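Local coordinates for regulatory protein cox (Enterobacteria phage P2, PDB 4LHF) that is a helix-turn-helix protein that binds DNA and represses the phage Pc promoter, which controls the genes for the immunity repressor and the integrase, at residues A11-E16 with E54-L59. Numbering follows the deposited sequence.
Sequences AIPYQE and EYWVYL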
ATOM      1  N   ALA A  11      -4.097  -8.219  -5.999  1.00 75.24           N
ATOM      2  CA  ALA A  11      -2.791  -8.338  -5.364  1.00 78.00           C
ATOM      3  C   ALA A  11      -1.656  -8.351  -6.376  1.00 72.13           C
ATOM      4  O   ALA A  11      -1.760  -8.978  -7.431  1.00 71.90           O
ATOM      5  CB  ALA A  11      -2.732  -9.576  -4.489  1.00 76.17           C
ATOM      6  N   ILE A  12      -0.572  -7.652  -6.055  1.00 72.70           N
ATOM      7  CA  ILE A  12       0.610  -7.677  -6.916  1.00 70.52           C
ATOM      8  C   ILE A  12       1.874  -7.886  -6.097  1.00 73.31           C
ATOM      9  O   ILE A  12       1.969  -7.397  -4.978  1.00 76.93           O
ATOM     10  CB  ILE A  12       0.761  -6.388  -7.759  1.00 65.95           C
ATOM     11  CG1 ILE A  12       0.809  -5.149  -6.863  1.00 67.31           C
ATOM     12  CG2 ILE A  12      -0.362  -6.278  -8.777  1.00 68.88           C
ATOM     13  CD1 ILE A  12       1.077  -3.865  -7.618  1.00 63.79           C
ATOM     14  N   PRO A  13       2.847  -8.626  -6.652  1.00 71.26           N
ATOM     15  CA  PRO A  13       4.118  -8.855  -5.958  1.00 68.05           C
ATOM     16  C   PRO A  13       4.737  -7.529  -5.543  1.00 75.45           C
ATOM     17  O   PRO A  13       4.623  -6.551  -6.279  1.00 87.92           O
ATOM     18  CB  PRO A  13       4.974  -9.536  -7.024  1.00 75.65           C
ATOM     19  CG  PRO A  13       3.991 -10.227  -7.897  1.00 66.32           C
ATOM     20  CD  PRO A  13       2.805  -9.308  -7.957  1.00 76.92           C
ATOM     21  N   TYR A  14       5.372  -7.501  -4.376  1.00 76.50           N
ATOM     22  CA  TYR A  14       5.826  -6.249  -3.777  1.00 77.05           C
ATOM     23  C   TYR A  14       6.856  -5.501  -4.625  1.00 78.51           C
ATOM     24  O   TYR A  14       7.077  -4.305  -4.431  1.00 83.79           O
ATOM     25  CB  TYR A  14       6.362  -6.488  -2.362  1.00 75.45           C
ATOM     26  CG  TYR A  14       7.747  -7.089  -2.307  1.00 86.49           C
ATOM     27  CD1 TYR A  14       8.849  -6.305  -1.993  1.00 81.51           C
ATOM     28  CD2 TYR A  14       7.954  -8.440  -2.560  1.00 83.14           C
ATOM     29  CE1 TYR A  14      10.114  -6.844  -1.934  1.00 85.22           C
ATOM     30  CE2 TYR A  14       9.222  -8.990  -2.505  1.00 78.08           C
ATOM     31  CZ  TYR A  14      10.298  -8.185  -2.192  1.00 88.98           C
ATOM     32  OH  TYR A  14      11.563  -8.720  -2.133  1.00101.93           O
ATOM     33  N   GLN A  15       7.475  -6.204  -5.568  1.00 82.91           N
ATOM     34  CA  GLN A  15       8.434  -5.582  -6.476  1.00 80.39           C
ATOM     35  C   GLN A  15       7.727  -4.676  -7.481  1.00 83.89           C
ATOM     36  O   GLN A  15       8.194  -3.575  -7.777  1.00 81.51           O
ATOM     37  CB  GLN A  15       9.246  -6.643  -7.218  1.00 83.19           C
ATOM     38  CG  GLN A  15       9.963  -7.628  -6.313  1.00 76.75           C
ATOM     39  CD  GLN A  15       9.155  -8.887  -6.067  1.00 77.00           C
ATOM     40  OE1 GLN A  15       7.938  -8.836  -5.894  1.00 82.62           O
ATOM     41  NE2 GLN A  15       9.832 -10.029  -6.060  1.00 82.18           N
ATOM     42  N   GLU A  16       6.602  -5.150  -8.006  1.00 75.71           N
ATOM     43  CA  GLU A  16       5.785  -4.359  -8.920  1.00 76.06           C
ATOM     44  C   GLU A  16       5.211  -3.145  -8.197  1.00 77.43           C
ATOM     45  O   GLU A  16       5.176  -2.038  -8.744  1.00 82.45           O
ATOM     46  CB  GLU A  16       4.653  -5.211  -9.498  1.00 75.06           C
ATOM     47  CG  GLU A  16       3.697  -4.451 -10.408  1.00 95.26           C
ATOM     48  CD  GLU A  16       4.302  -4.109 -11.761  1.00 99.74           C
ATOM     49  OE1 GLU A  16       5.407  -4.600 -12.075  1.00104.42           O
ATOM     50  OE2 GLU A  16       3.663  -3.343 -12.514  1.00110.14           O
ATOM     51  N   GLU A  54       6.952 -15.332  -1.214  1.00101.16           N
ATOM     52  CA  GLU A  54       6.547 -14.179  -2.010  1.00 92.67           C
ATOM     53  C   GLU A  54       5.628 -13.250  -1.231  1.00 80.81           C
ATOM     54  O   GLU A  54       4.580 -13.666  -0.749  1.00 89.08           O
ATOM     55  CB  GLU A  54       5.854 -14.620  -3.299  1.00104.21           C
ATOM     56  CG  GLU A  54       6.797 -15.077  -4.396  1.00113.47           C
ATOM     57  CD  GLU A  54       6.465 -14.451  -5.738  1.00109.21           C
ATOM     58  OE1 GLU A  54       6.654 -13.225  -5.886  1.00100.25           O
ATOM     59  OE2 GLU A  54       6.011 -15.183  -6.643  1.00100.97           O
ATOM     60  N   TYR A  55       6.026 -11.990  -1.111  1.00 88.54           N
ATOM     61  CA  TYR A  55       5.182 -10.991  -0.473  1.00 75.37           C
ATOM     62  C   TYR A  55       4.353 -10.249  -1.514  1.00 82.45           C
ATOM     63  O   TYR A  55       4.896  -9.552  -2.371  1.00 83.44           O
ATOM     64  CB  TYR A  55       6.026 -10.006   0.335  1.00 83.64           C
ATOM     65  CG  TYR A  55       6.264 -10.431   1.767  1.00 96.62           C
ATOM     66  CD1 TYR A  55       5.267 -11.062   2.499  1.00102.86           C
ATOM     67  CD2 TYR A  55       7.486 -10.207   2.386  1.00107.14           C
ATOM     68  CE1 TYR A  55       5.477 -11.452   3.808  1.00108.83           C
ATOM     69  CE2 TYR A  55       7.707 -10.595   3.694  1.00106.15           C
ATOM     70  CZ  TYR A  55       6.699 -11.217   4.400  1.00106.75           C
ATOM     71  OH  TYR A  55       6.911 -11.605   5.703  1.00117.36           O
ATOM     72  N   TRP A  56       3.037 -10.414  -1.438  1.00 73.88           N
ATOM     73  CA  TRP A  56       2.128  -9.739  -2.355  1.00 71.56           C
ATOM     74  C   TRP A  56       1.360  -8.648  -1.625  1.00 74.14           C
ATOM     75  O   TRP A  56       0.807  -8.880  -0.558  1.00 84.22           O
ATOM     76  CB  TRP A  56       1.131 -10.734  -2.952  1.00 62.43           C
ATOM     77  CG  TRP A  56       1.737 -11.761  -3.856  1.00 67.08           C
ATOM     78  CD1 TRP A  56       2.687 -12.685  -3.530  1.00 79.47           C
ATOM     79  CD2 TRP A  56       1.411 -11.992  -5.233  1.00 64.77           C
ATOM     80  NE1 TRP A  56       2.982 -13.467  -4.622  1.00 86.11           N
ATOM     81  CE2 TRP A  56       2.212 -13.062  -5.679  1.00 79.57           C
ATOM     82  CE3 TRP A  56       0.523 -11.392  -6.132  1.00 80.29           C
ATOM     83  CZ2 TRP A  56       2.152 -13.546  -6.984  1.00 79.77           C
ATOM     84  CZ3 TRP A  56       0.465 -11.874  -7.428  1.00 72.32           C
ATOM     85  CH2 TRP A  56       1.275 -12.939  -7.842  1.00 72.80           C
ATOM     86  N   VAL A  57       1.327  -7.455  -2.201  1.00 78.49           N
ATOM     87  CA  VAL A  57       0.514  -6.381  -1.653  1.00 70.88           C
ATOM     88  C   VAL A  57      -0.933  -6.523  -2.110  1.00 71.12           C
ATOM     89  O   VAL A  57      -1.209  -6.648  -3.312  1.00 84.40           O
ATOM     90  CB  VAL A  57       1.053  -5.002  -2.056  1.00 75.93           C
ATOM     91  CG1 VAL A  57       0.129  -3.908  -1.550  1.00 71.09           C
ATOM     92  CG2 VAL A  57       2.459  -4.813  -1.514  1.00 71.60           C
ATOM     93  N   TYR A  58      -1.840  -6.523  -1.135  1.00 73.22           N
ATOM     94  CA  TYR A  58      -3.273  -6.610  -1.381  1.00 72.72           C
ATOM     95  C   TYR A  58      -3.835  -5.204  -1.537  1.00 72.71           C
ATOM     96  O   TYR A  58      -3.891  -4.438  -0.577  1.00 86.87           O
ATOM     97  CB  TYR A  58      -3.956  -7.335  -0.222  1.00 64.65           C
ATOM     98  CG  TYR A  58      -5.396  -7.711  -0.483  1.00 64.05           C
ATOM     99  CD1 TYR A  58      -5.724  -8.630  -1.469  1.00 69.71           C
ATOM    100  CD2 TYR A  58      -6.424  -7.164   0.272  1.00 70.08           C
ATOM    101  CE1 TYR A  58      -7.039  -8.982  -1.707  1.00 83.47           C
ATOM    102  CE2 TYR A  58      -7.741  -7.511   0.043  1.00 63.03           C
ATOM    103  CZ  TYR A  58      -8.044  -8.419  -0.948  1.00 76.75           C
ATOM    104  OH  TYR A  58      -9.355  -8.768  -1.182  1.00 84.57           O
ATOM    105  N   LEU A  59      -4.253  -4.879  -2.754  1.00 73.62           N
ATOM    106  CA  LEU A  59      -4.607  -3.507  -3.128  1.00 72.42           C
ATOM    107  C   LEU A  59      -5.916  -2.916  -2.571  1.00 69.76           C
ATOM    108  O   LEU A  59      -5.961  -1.722  -2.273  1.00 74.36           O
ATOM    109  CB  LEU A  59      -4.552  -3.352  -4.651  1.00 83.12           C
ATOM    110  CG  LEU A  59      -3.179  -3.676  -5.244  1.00 64.85           C
ATOM    111  CD1 LEU A  59      -3.228  -3.742  -6.761  1.00 61.55           C
ATOM    112  CD2 LEU A  59      -2.169  -2.643  -4.785  1.00 60.16           C
TER
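With chi1 at -67°, Trp-56 holds CG anti to its carbonyl carbon and runs side by side with Pro-13, whose ring covers one indole face; Tyr-14, with CG between its backbone N and carbonyl carbon (chi1 77°), brings its ring edge to Tyr-55 O, 3.3 Å from CD2 of Tyr-14. CG of Pro-13 sits 3.7 Å from the centroid of the six-membered ring of Trp-56, almost on the ring normal, a CH-pi contact; CD of Pro-13 lies 3.5 Å from CZ3 of Trp-56. Proline suits this place: its compact, rigid ring turns slightly acidic C-H groups onto the electron-rich indole, and its missing N-H costs nothing at a non-hydrogen-bonded pair. The small methyl of Ala-11 fits between Trp-56 and the Tyr-58 ring edge. Ile-12 and Val-57 form the hydrogen-bonded antiparallel pair: Ile-12 N to Val-57 O is 3.0 Å, Val-57 N to Ile-12 O 2.9 Å. Beyond the N-cap Pro-13, Tyr-14 N bonds to Tyr-55 O at 2.9 Å, tying the first helical turn to the sheet. Strand 54-58 is central, between 11-13 and 39-42; the branched side chains of Ile-12 and Val-57, well suited to strands, share the face that meets Phe-17 of helix 14-21, while the long Tyr-14 spans to Val-28 and Ile-32 of helix 25-34, an arrangement consistent with a winged helix-turn-helix, whose sheet is joined here to helix 14-21.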